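PDB 1A78: galectin-1, which binds beta-galactosides, and probably a range of complex carbohydrates, as a homodimeric lectin, and may regulate apoptosis and cell differentiation. Local coordinates for residues A[4-9]-A[118-123]; A[18-23]-A[124-129]; A[39-44]-A[63-68]. One frame throughout, in Å; residues are numbered along the deposited sequence.

In this galectin beta sandwich the first strand finds its partner near the other end of the chain. Residues 4-9, leading into the outermost strand of the six-stranded sheet, pair with 118-123, and that pairing is contact 1. Before it closes, residues 18-23 of the other sheet open contact 2, which 124-129 completes directly after 118-123. Contacts 1 and 2 therefore cross along the chain, and they touch where Leu123 and Leu121 meet Ile20 between the sheets. Contact 3 is short-range: 39-44 and 63-68 pair within both longer loops, joining two neighbouring strands of the six-stranded sheet beside the sugar site.

Contact 1: A[4-9]-A[118-123]; sequences GVAVTN and IPFLSL
Val7 and Leu121 form a hydrogen-bonded antiparallel pair that joins the first strand of the galectin beta sandwich to strand 118-124. Val7 N gives a short bond of 2.6 Å to Leu121 O, almost straight at 170°, and Leu121 N answers to Val7 O at 3.0 Å. Two residues further, Leu123 N reaches Val5 O at 2.9 Å, which carries the pairing beyond the strand proper. The side chains of Val7 and Leu121 lie on the face turned to the other sheet, with their CB atoms 4.2 Å apart; there Val7 packs on Ile131, and Leu121 on Ile20. Ala6, Thr8, Phe120 and Ser122 occupy the other face.

Phe120 can be followed outward on that second face. Its CB leaves on the side it shares with Ala6 and Thr8, and CG, trans to the backbone nitrogen (chi1 180°), swings the ring forward along its own strand and across toward strand 6-12. CD1 comes within 3.6 Å of Val7 O, with Thr8 OG1 at the ring edge and near its plane. CE1 ends 4.1 Å from Ala6 CB, which meets the ring obliquely, and on the far rim CE2 packs against CE1 of Phe42 at 4.1 Å.

Strand 6-12 is outermost in its own chain, yet Ala6, Val7 and Thr8 pair antiparallel with a strand of the second subunit, so the sheet runs on through the dimer interface. Ser122 CA makes a CA-H...O contact with Val5 O at 3.2 Å, beside the stronger bond from Leu123 N.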
ATOM      1  N   GLY A   4      -2.130  -1.541  11.926  1.00 67.67           N
ATOM      2  CA  GLY A   4      -2.351  -1.877  10.530  1.00 56.79           C
ATOM      3  C   GLY A   4      -1.231  -1.646   9.541  1.00 48.50           C
ATOM      4  O   GLY A   4      -0.057  -1.551   9.891  1.00 47.01           O
ATOM      5  N   VAL A   5      -1.635  -1.542   8.286  1.00 42.20           N
ATOM      6  CA  VAL A   5      -0.743  -1.347   7.159  1.00 36.37           C
ATOM      7  C   VAL A   5       0.058  -0.069   7.213  1.00 33.93           C
ATOM      8  O   VAL A   5      -0.463   0.966   7.631  1.00 33.33           O
ATOM      9  CB  VAL A   5      -1.553  -1.393   5.836  1.00 34.19           C
ATOM     10  CG1 VAL A   5      -0.756  -0.871   4.663  1.00 31.28           C
ATOM     11  CG2 VAL A   5      -1.971  -2.824   5.561  1.00 33.64           C
ATOM     12  N   ALA A   6       1.327  -0.166   6.803  1.00 29.44           N
ATOM     13  CA  ALA A   6       2.233   0.974   6.714  1.00 27.19           C
ATOM     14  C   ALA A   6       2.846   0.932   5.321  1.00 27.60           C
ATOM     15  O   ALA A   6       3.400  -0.099   4.930  1.00 27.00           O
ATOM     16  CB  ALA A   6       3.304   0.878   7.738  1.00 28.68           C
ATOM     17  N   VAL A   7       2.735   2.033   4.576  1.00 25.25           N
ATOM     18  CA  VAL A   7       3.245   2.131   3.212  1.00 23.28           C
ATOM     19  C   VAL A   7       4.393   3.090   3.240  1.00 25.42           C
ATOM     20  O   VAL A   7       4.267   4.160   3.825  1.00 26.87           O
ATOM     21  CB  VAL A   7       2.175   2.712   2.231  1.00 22.23           C
ATOM     22  CG1 VAL A   7       2.799   3.091   0.928  1.00 20.88           C
ATOM     23  CG2 VAL A   7       1.049   1.740   1.994  1.00 19.98           C
ATOM     24  N   THR A   8       5.507   2.732   2.608  1.00 25.10           N
ATOM     25  CA  THR A   8       6.658   3.613   2.568  1.00 27.31           C
ATOM     26  C   THR A   8       6.969   3.881   1.121  1.00 28.23           C
ATOM     27  O   THR A   8       6.575   3.097   0.284  1.00 29.67           O
ATOM     28  CB  THR A   8       7.829   2.971   3.253  1.00 30.88           C
ATOM     29  OG1 THR A   8       7.346   2.283   4.417  1.00 36.26           O
ATOM     30  CG2 THR A   8       8.824   4.035   3.686  1.00 32.02           C
ATOM     31  N   ASN A   9       7.649   4.985   0.815  1.00 30.99           N
ATOM     32  CA  ASN A   9       7.950   5.350  -0.578  1.00 35.14           C
ATOM     33  C   ASN A   9       6.668   5.711  -1.350  1.00 34.88           C
ATOM     34  O   ASN A   9       6.602   5.514  -2.557  1.00 34.22           O
ATOM     35  CB  ASN A   9       8.612   4.191  -1.331  1.00 40.57           C
ATOM     36  CG  ASN A   9      10.108   4.265  -1.343  1.00 45.52           C
ATOM     37  OD1 ASN A   9      10.702   5.319  -1.604  1.00 47.23           O
ATOM     38  ND2 ASN A   9      10.744   3.119  -1.106  1.00 46.91           N
ATOM     39  N   ILE A 118       5.539  13.317   0.030  1.00 27.09           N
ATOM     40  CA  ILE A 118       5.159  12.614   1.257  1.00 26.87           C
ATOM     41  C   ILE A 118       5.504  11.111   1.150  1.00 26.84           C
ATOM     42  O   ILE A 118       4.803  10.337   0.490  1.00 26.29           O
ATOM     43  CB  ILE A 118       3.646  12.798   1.546  1.00 26.45           C
ATOM     44  CG1 ILE A 118       3.344  14.275   1.748  1.00 25.58           C
ATOM     45  CG2 ILE A 118       3.239  12.002   2.777  1.00 22.04           C
ATOM     46  CD1 ILE A 118       1.881  14.549   1.925  1.00 28.43           C
ATOM     47  N   PRO A 119       6.536  10.674   1.886  1.00 26.13           N
ATOM     48  CA  PRO A 119       7.026   9.295   1.906  1.00 24.86           C
ATOM     49  C   PRO A 119       6.247   8.212   2.589  1.00 25.05           C
ATOM     50  O   PRO A 119       6.258   7.079   2.111  1.00 26.73           O
ATOM     51  CB  PRO A 119       8.370   9.411   2.623  1.00 25.67           C
ATOM     52  CG  PRO A 119       8.694  10.892   2.658  1.00 27.33           C
ATOM     53  CD  PRO A 119       7.350  11.527   2.771  1.00 26.97           C
ATOM     54  N   PHE A 120       5.525   8.553   3.657  1.00 25.54           N
ATOM     55  CA  PHE A 120       4.870   7.549   4.502  1.00 22.76           C
ATOM     56  C   PHE A 120       3.385   7.639   4.759  1.00 21.85           C
ATOM     57  O   PHE A 120       2.845   8.720   4.960  1.00 22.50           O
ATOM     58  CB  PHE A 120       5.626   7.591   5.852  1.00 23.88           C
ATOM     59  CG  PHE A 120       5.122   6.634   6.902  1.00 23.75           C
ATOM     60  CD1 PHE A 120       5.579   5.321   6.941  1.00 25.43           C
ATOM     61  CD2 PHE A 120       4.272   7.076   7.909  1.00 23.09           C
ATOM     62  CE1 PHE A 120       5.213   4.465   7.967  1.00 25.31           C
ATOM     63  CE2 PHE A 120       3.905   6.229   8.934  1.00 25.36           C
ATOM     64  CZ  PHE A 120       4.381   4.915   8.968  1.00 24.30           C
ATOM     65  N   LEU A 121       2.775   6.476   4.928  1.00 22.15           N
ATOM     66  CA  LEU A 121       1.342   6.368   5.211  1.00 25.11           C
ATOM     67  C   LEU A 121       1.110   5.140   6.086  1.00 24.44           C
ATOM     68  O   LEU A 121       1.697   4.104   5.838  1.00 24.28           O
ATOM     69  CB  LEU A 121       0.553   6.216   3.883  1.00 24.76           C
ATOM     70  CG  LEU A 121      -0.944   5.908   3.628  1.00 26.12           C
ATOM     71  CD1 LEU A 121      -1.454   4.681   4.369  1.00 24.05           C
ATOM     72  CD2 LEU A 121      -1.804   7.098   3.905  1.00 25.99           C
ATOM     73  N   SER A 122       0.263   5.254   7.103  1.00 24.40           N
ATOM     74  CA  SER A 122      -0.070   4.105   7.937  1.00 24.95           C
ATOM     75  C   SER A 122      -1.505   4.239   8.426  1.00 26.81           C
ATOM     76  O   SER A 122      -2.045   5.354   8.489  1.00 25.88           O
ATOM     77  CB  SER A 122       0.865   3.990   9.129  1.00 24.67           C
ATOM     78  OG  SER A 122       0.876   5.187   9.881  1.00 27.79           O
ATOM     79  N   LEU A 123      -2.119   3.103   8.741  1.00 27.27           N
ATOM     80  CA  LEU A 123      -3.487   3.046   9.231  1.00 29.16           C
ATOM     81  C   LEU A 123      -3.456   2.433  10.620  1.00 31.90           C
ATOM     82  O   LEU A 123      -2.575   1.638  10.941  1.00 33.18           O
ATOM     83  CB  LEU A 123      -4.354   2.155   8.325  1.00 26.86           C
ATOM     84  CG  LEU A 123      -4.412   2.471   6.823  1.00 27.46           C
ATOM     85  CD1 LEU A 123      -5.290   1.454   6.105  1.00 27.05           C
ATOM     86  CD2 LEU A 123      -4.928   3.878   6.586  1.00 27.72           C
TER

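Contact 2: A[18-23]-A[124-129]; sequences VEIKGS and EGLAFK
Ser23 and Ala127 meet as a hydrogen-bonded antiparallel pair at the rim of the five-stranded sheet of the galectin sandwich, where strand 127-133 is laid beside strand 16-23. The backbone supplies the regular part of the join. Ala127 N donates to Ser23 O at 2.8 Å, and Lys129 N reaches Lys21 O at 2.9 Å; a return bond from Ser23 N to Ala127 O is less certain, because that oxygen is modelled too close to a neighbour. The two short segments are strongly twisted, at 126° to each other, but the pairing runs on, Lys21 with Ser130 and Glu19 with Thr132.

Van der Waals contacts fill in around these bonds. With CG trans to its own nitrogen (chi1 -175°), Leu126 turns its branch back toward strand 16-23, and CD1 comes to 3.6 Å from Ser23 O, while CD2 makes a marginal contact with Ile20 CG2. The methyl of Ala127 faces Ser23 CB at 4.0 Å. Along the pair, Lys129 stretches out: CB passes Lys21 O, and CG lies 3.8 Å from Gly22 CA.

Charge plays a smaller part. Lys21 turns its ammonium away from the contact to pair with Glu19 OE2 of its own strand at 3.2 Å, and Lys129 NZ makes a long, weak ion pair with Glu85.

On its other flank strand 16-23 pairs with strand 85-92. Ile20 and Phe128 pack inward on Leu123 of the facing sheet, and Phe128 also touches Thr133 of the second subunit.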
ATOM      1  N   VAL A  18      -4.258  10.401  -2.586  1.00 27.50           N
ATOM      2  CA  VAL A  18      -4.284   9.008  -2.205  1.00 26.19           C
ATOM      3  C   VAL A  18      -5.660   8.748  -1.600  1.00 26.91           C
ATOM      4  O   VAL A  18      -6.185   9.563  -0.854  1.00 29.40           O
ATOM      5  CB  VAL A  18      -3.090   8.632  -1.237  1.00 23.36           C
ATOM      6  CG1 VAL A  18      -2.909   9.637  -0.144  1.00 22.21           C
ATOM      7  CG2 VAL A  18      -3.282   7.271  -0.652  1.00 21.50           C
ATOM      8  N   GLU A  19      -6.284   7.658  -2.001  1.00 27.32           N
ATOM      9  CA  GLU A  19      -7.591   7.297  -1.507  1.00 30.24           C
ATOM     10  C   GLU A  19      -7.441   5.974  -0.775  1.00 31.21           C
ATOM     11  O   GLU A  19      -6.927   5.010  -1.348  1.00 32.34           O
ATOM     12  CB  GLU A  19      -8.551   7.117  -2.688  1.00 34.36           C
ATOM     13  CG  GLU A  19      -9.877   6.428  -2.340  1.00 41.03           C
ATOM     14  CD  GLU A  19     -10.541   5.782  -3.550  1.00 44.57           C
ATOM     15  OE1 GLU A  19     -11.231   6.494  -4.318  1.00 48.09           O
ATOM     16  OE2 GLU A  19     -10.370   4.555  -3.732  1.00 46.00           O
ATOM     17  N   ILE A  20      -7.851   5.930   0.488  1.00 31.38           N
ATOM     18  CA  ILE A  20      -7.778   4.709   1.275  1.00 32.99           C
ATOM     19  C   ILE A  20      -9.182   4.147   1.394  1.00 34.74           C
ATOM     20  O   ILE A  20     -10.142   4.898   1.416  1.00 36.39           O
ATOM     21  CB  ILE A  20      -7.161   4.948   2.681  1.00 32.77           C
ATOM     22  CG1 ILE A  20      -5.636   4.886   2.609  1.00 31.70           C
ATOM     23  CG2 ILE A  20      -7.603   3.866   3.658  1.00 33.62           C
ATOM     24  CD1 ILE A  20      -5.014   6.014   1.868  1.00 32.50           C
ATOM     25  N   LYS A  21      -9.301   2.825   1.430  1.00 36.04           N
ATOM     26  CA  LYS A  21     -10.589   2.162   1.534  1.00 36.23           C
ATOM     27  C   LYS A  21     -10.374   0.994   2.479  1.00 36.73           C
ATOM     28  O   LYS A  21      -9.366   0.285   2.372  1.00 34.64           O
ATOM     29  CB  LYS A  21     -11.005   1.658   0.167  1.00 39.38           C
ATOM     30  CG  LYS A  21     -12.487   1.615  -0.047  1.00 46.34           C
ATOM     31  CD  LYS A  21     -12.772   1.284  -1.497  1.00 53.17           C
ATOM     32  CE  LYS A  21     -11.995   2.235  -2.418  1.00 56.81           C
ATOM     33  NZ  LYS A  21     -11.971   1.797  -3.852  1.00 59.51           N
ATOM     34  N   GLY A  22     -11.276   0.828   3.442  1.00 36.89           N
ATOM     35  CA  GLY A  22     -11.120  -0.245   4.397  1.00 36.25           C
ATOM     36  C   GLY A  22     -12.377  -0.505   5.183  1.00 38.56           C
ATOM     37  O   GLY A  22     -13.425   0.078   4.902  1.00 38.49           O
ATOM     38  N   SER A  23     -12.281  -1.408   6.151  1.00 39.45           N
ATOM     39  CA  SER A  23     -13.413  -1.749   6.994  1.00 43.01           C
ATOM     40  C   SER A  23     -13.230  -1.359   8.457  1.00 43.94           C
ATOM     41  O   SER A  23     -12.167  -1.581   9.060  1.00 42.68           O
ATOM     42  CB  SER A  23     -13.733  -3.239   6.896  1.00 43.38           C
ATOM     43  OG  SER A  23     -14.410  -3.518   5.690  1.00 48.92           O
ATOM     44  N   GLU A 124      -4.406   2.804  11.456  1.00 34.49           N
ATOM     45  CA  GLU A 124      -4.468   2.237  12.787  1.00 36.98           C
ATOM     46  C   GLU A 124      -5.915   1.854  13.070  1.00 37.15           C
ATOM     47  O   GLU A 124      -6.814   2.691  12.953  1.00 36.39           O
ATOM     48  CB  GLU A 124      -4.029   3.248  13.841  1.00 40.96           C
ATOM     49  CG  GLU A 124      -2.672   3.920  13.659  1.00 47.92           C
ATOM     50  CD  GLU A 124      -2.468   5.043  14.691  1.00 53.85           C
ATOM     51  OE1 GLU A 124      -3.282   5.127  15.649  1.00 57.46           O
ATOM     52  OE2 GLU A 124      -1.514   5.853  14.552  1.00 56.34           O
ATOM     53  N   GLY A 125      -6.145   0.594  13.416  1.00 36.58           N
ATOM     54  CA  GLY A 125      -7.486   0.164  13.747  1.00 38.25           C
ATOM     55  C   GLY A 125      -8.521   0.256  12.646  1.00 39.13           C
ATOM     56  O   GLY A 125      -9.704   0.487  12.906  1.00 42.44           O
ATOM     57  N   LEU A 126      -8.084   0.002  11.423  1.00 37.78           N
ATOM     58  CA  LEU A 126      -8.948   0.048  10.255  1.00 35.02           C
ATOM     59  C   LEU A 126      -8.446  -1.080   9.350  1.00 35.87           C
ATOM     60  O   LEU A 126      -7.238  -1.208   9.121  1.00 35.01           O
ATOM     61  CB  LEU A 126      -8.767   1.402   9.575  1.00 32.05           C
ATOM     62  CG  LEU A 126      -9.639   1.740   8.388  1.00 31.60           C
ATOM     63  CD1 LEU A 126     -11.082   1.881   8.812  1.00 31.49           C
ATOM     64  CD2 LEU A 126      -9.130   3.009   7.765  1.00 33.15           C
ATOM     65  N   ALA A 127      -9.350  -1.953   8.918  1.00 36.30           N
ATOM     66  CA  ALA A 127      -8.965  -3.061   8.044  1.00 37.00           C
ATOM     67  C   ALA A 127      -8.767  -2.562   6.617  1.00 36.10           C
ATOM     68  O   ALA A 127      -9.690  -2.048   6.003  1.00 36.18           O
ATOM     69  CB  ALA A 127     -10.016  -4.184   8.080  1.00 37.59           C
ATOM     70  N   PHE A 128      -7.546  -2.698   6.122  1.00 34.45           N
ATOM     71  CA  PHE A 128      -7.160  -2.290   4.779  1.00 33.69           C
ATOM     72  C   PHE A 128      -7.838  -3.104   3.668  1.00 33.04           C
ATOM     73  O   PHE A 128      -8.003  -4.312   3.769  1.00 32.35           O
ATOM     74  CB  PHE A 128      -5.635  -2.427   4.678  1.00 34.71           C
ATOM     75  CG  PHE A 128      -5.082  -2.291   3.288  1.00 34.16           C
ATOM     76  CD1 PHE A 128      -4.893  -1.043   2.720  1.00 34.11           C
ATOM     77  CD2 PHE A 128      -4.736  -3.424   2.556  1.00 34.53           C
ATOM     78  CE1 PHE A 128      -4.370  -0.921   1.448  1.00 35.44           C
ATOM     79  CE2 PHE A 128      -4.215  -3.316   1.285  1.00 33.65           C
ATOM     80  CZ  PHE A 128      -4.030  -2.066   0.728  1.00 34.94           C
ATOM     81  N   LYS A 129      -8.286  -2.431   2.625  1.00 32.75           N
ATOM     82  CA  LYS A 129      -8.873  -3.135   1.494  1.00 33.03           C
ATOM     83  C   LYS A 129      -8.117  -2.697   0.244  1.00 29.68           C
ATOM     84  O   LYS A 129      -7.719  -3.522  -0.551  1.00 30.16           O
ATOM     85  CB  LYS A 129     -10.383  -2.870   1.365  1.00 36.35           C
ATOM     86  CG  LYS A 129     -11.199  -3.496   2.497  1.00 43.12           C
ATOM     87  CD  LYS A 129     -12.683  -3.606   2.158  1.00 48.09           C
ATOM     88  CE  LYS A 129     -13.410  -4.513   3.166  1.00 50.37           C
ATOM     89  NZ  LYS A 129     -14.817  -4.881   2.765  1.00 50.18           N
TER

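Contact 3: A[39-44]-A[63-68]; sequences ASNFLL and SKEADA
The type I' turn from Glu65 to Ala68, at the tip of the hairpin linking strands 58-65 and 68-75 of the galectin sugar-binding sheet, is gripped by Ser40 and Asn41, where the chain enters the neighbouring strand. Ser40 holds it twice: its carbonyl O takes Asp67 N at 2.9 Å on a lone pair, and its OG donates to Asp67 OD2 at 3.1 Å from above the carboxylate plane. Asn41 adds its side chain, OD1 accepting Ala66 N at 2.8 Å from a donor 55° out of the carbonyl plane. Asn41 ND2 is bonded back to Asp38, which should fix the rotation of the amide.

Next along the strands, Phe42 and Lys64 form a hydrogen-bonded antiparallel pair, with Lys64 N on Phe42 O at 2.9 Å. Their side chains run side by side and point the same way. A bend at chi3 (71°) folds the lysine over the ring, so that CE lies over one face, 4.1 Å from the ring centroid, in a CH-pi contact. Trp69 of the galactoside site packs against both side chains, which places this pair beside the sugar site, on the same face of the sheet.

The ammonium group gathers several partners. It makes an off-centre cation-pi contact with Phe42 and a long salt bridge to Asp67 OD1 at 3.7 Å, and its shortest bond runs from NZ to Ala39 O, at 3.0 Å.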
ATOM      1  N   ALA A  39       6.945   7.121  11.568  1.00 26.93           N
ATOM      2  CA  ALA A  39       6.091   6.939  12.733  1.00 27.00           C
ATOM      3  C   ALA A  39       6.158   8.030  13.802  1.00 26.56           C
ATOM      4  O   ALA A  39       5.298   8.075  14.679  1.00 29.54           O
ATOM      5  CB  ALA A  39       6.338   5.582  13.352  1.00 27.65           C
ATOM      6  N   SER A  40       7.143   8.912  13.736  1.00 23.59           N
ATOM      7  CA  SER A  40       7.251   9.978  14.731  1.00 24.91           C
ATOM      8  C   SER A  40       7.040  11.343  14.144  1.00 24.19           C
ATOM      9  O   SER A  40       7.231  12.327  14.845  1.00 24.48           O
ATOM     10  CB  SER A  40       8.643  10.010  15.369  1.00 27.43           C
ATOM     11  OG  SER A  40       8.960   8.785  15.987  1.00 32.68           O
ATOM     12  N   ASN A  41       6.754  11.422  12.846  1.00 25.64           N
ATOM     13  CA  ASN A  41       6.570  12.714  12.193  1.00 25.17           C
ATOM     14  C   ASN A  41       5.430  12.592  11.231  1.00 25.73           C
ATOM     15  O   ASN A  41       5.572  11.929  10.219  1.00 27.11           O
ATOM     16  CB  ASN A  41       7.820  13.137  11.412  1.00 26.44           C
ATOM     17  CG  ASN A  41       9.063  13.261  12.295  1.00 28.66           C
ATOM     18  OD1 ASN A  41       9.338  14.317  12.878  1.00 29.12           O
ATOM     19  ND2 ASN A  41       9.829  12.183  12.380  1.00 27.68           N
ATOM     20  N   PHE A  42       4.288  13.179  11.586  1.00 24.43           N
ATOM     21  CA  PHE A  42       3.088  13.163  10.756  1.00 22.46           C
ATOM     22  C   PHE A  42       2.791  14.567  10.280  1.00 22.52           C
ATOM     23  O   PHE A  42       2.897  15.514  11.034  1.00 21.96           O
ATOM     24  CB  PHE A  42       1.874  12.678  11.544  1.00 22.14           C
ATOM     25  CG  PHE A  42       1.985  11.262  12.044  1.00 23.82           C
ATOM     26  CD1 PHE A  42       2.782  10.317  11.373  1.00 23.02           C
ATOM     27  CD2 PHE A  42       1.253  10.851  13.154  1.00 23.77           C
ATOM     28  CE1 PHE A  42       2.839   8.991  11.800  1.00 19.69           C
ATOM     29  CE2 PHE A  42       1.302   9.517  13.593  1.00 23.59           C
ATOM     30  CZ  PHE A  42       2.094   8.589  12.912  1.00 21.92           C
ATOM     31  N   LEU A  43       2.535  14.712   8.989  1.00 24.93           N
ATOM     32  CA  LEU A  43       2.161  16.003   8.432  1.00 24.62           C
ATOM     33  C   LEU A  43       0.679  16.074   8.797  1.00 22.51           C
ATOM     34  O   LEU A  43       0.192  17.118   9.188  1.00 25.28           O
ATOM     35  CB  LEU A  43       2.338  16.000   6.913  1.00 27.58           C
ATOM     36  CG  LEU A  43       2.913  17.250   6.247  1.00 31.15           C
ATOM     37  CD1 LEU A  43       4.288  17.612   6.836  1.00 31.40           C
ATOM     38  CD2 LEU A  43       3.028  16.992   4.742  1.00 32.01           C
ATOM     39  N   LEU A  44       0.013  14.920   8.779  1.00 19.80           N
ATOM     40  CA  LEU A  44      -1.384  14.807   9.125  1.00 20.31           C
ATOM     41  C   LEU A  44      -1.718  13.511   9.840  1.00 20.93           C
ATOM     42  O   LEU A  44      -1.408  12.442   9.329  1.00 21.12           O
ATOM     43  CB  LEU A  44      -2.288  14.859   7.867  1.00 20.74           C
ATOM     44  CG  LEU A  44      -3.804  14.539   8.086  1.00 22.17           C
ATOM     45  CD1 LEU A  44      -4.458  15.552   9.056  1.00 20.48           C
ATOM     46  CD2 LEU A  44      -4.579  14.560   6.791  1.00 21.23           C
ATOM     47  N   SER A  63      -0.709  17.392  13.713  1.00 21.34           N
ATOM     48  CA  SER A  63       0.566  17.135  13.069  1.00 22.43           C
ATOM     49  C   SER A  63       1.451  16.650  14.213  1.00 25.51           C
ATOM     50  O   SER A  63       1.119  16.859  15.381  1.00 27.83           O
ATOM     51  CB  SER A  63       1.146  18.403  12.470  1.00 18.55           C
ATOM     52  OG  SER A  63       1.417  19.347  13.484  1.00 19.04           O
ATOM     53  N   LYS A  64       2.554  16.001  13.882  1.00 25.39           N
ATOM     54  CA  LYS A  64       3.468  15.490  14.867  1.00 25.57           C
ATOM     55  C   LYS A  64       4.870  15.621  14.315  1.00 29.22           C
ATOM     56  O   LYS A  64       5.131  15.275  13.159  1.00 31.14           O
ATOM     57  CB  LYS A  64       3.162  14.021  15.163  1.00 23.83           C
ATOM     58  CG  LYS A  64       3.993  13.510  16.335  1.00 26.80           C
ATOM     59  CD  LYS A  64       3.615  12.143  16.834  1.00 25.92           C
ATOM     60  CE  LYS A  64       3.996  11.072  15.859  1.00 29.99           C
ATOM     61  NZ  LYS A  64       3.589   9.757  16.423  1.00 31.50           N
ATOM     62  N   GLU A  65       5.760  16.187  15.112  1.00 31.85           N
ATOM     63  CA  GLU A  65       7.149  16.338  14.722  1.00 32.84           C
ATOM     64  C   GLU A  65       8.024  15.858  15.870  1.00 33.11           C
ATOM     65  O   GLU A  65       7.995  16.420  16.967  1.00 31.33           O
ATOM     66  CB  GLU A  65       7.483  17.789  14.382  1.00 36.30           C
ATOM     67  CG  GLU A  65       8.958  17.974  14.080  1.00 44.43           C
ATOM     68  CD  GLU A  65       9.291  19.285  13.398  1.00 49.18           C
ATOM     69  OE1 GLU A  65       9.139  20.351  14.044  1.00 50.98           O
ATOM     70  OE2 GLU A  65       9.737  19.237  12.220  1.00 54.02           O
ATOM     71  N   ALA A  66       8.770  14.789  15.628  1.00 32.67           N
ATOM     72  CA  ALA A  66       9.650  14.232  16.643  1.00 34.35           C
ATOM     73  C   ALA A  66       8.848  13.782  17.874  1.00 35.87           C
ATOM     74  O   ALA A  66       9.242  14.003  19.028  1.00 37.75           O
ATOM     75  CB  ALA A  66      10.727  15.248  17.019  1.00 31.58           C
ATOM     76  N   ASP A  67       7.711  13.152  17.603  1.00 35.77           N
ATOM     77  CA  ASP A  67       6.819  12.630  18.635  1.00 35.77           C
ATOM     78  C   ASP A  67       6.045  13.640  19.466  1.00 32.96           C
ATOM     79  O   ASP A  67       5.257  13.263  20.334  1.00 33.44           O
ATOM     80  CB  ASP A  67       7.553  11.648  19.540  1.00 37.94           C
ATOM     81  CG  ASP A  67       7.760  10.318  18.877  1.00 41.40           C
ATOM     82  OD1 ASP A  67       6.754   9.762  18.362  1.00 41.32           O
ATOM     83  OD2 ASP A  67       8.928   9.848  18.856  1.00 44.34           O
ATOM     84  N   ALA A  68       6.239  14.915  19.170  1.00 30.00           N
ATOM     85  CA  ALA A  68       5.531  15.966  19.873  1.00 28.15           C
ATOM     86  C   ALA A  68       4.330  16.411  19.037  1.00 26.43           C
ATOM     87  O   ALA A  68       4.494  16.948  17.935  1.00 26.19           O
ATOM     88  CB  ALA A  68       6.460  17.146  20.127  1.00 27.07           C
TER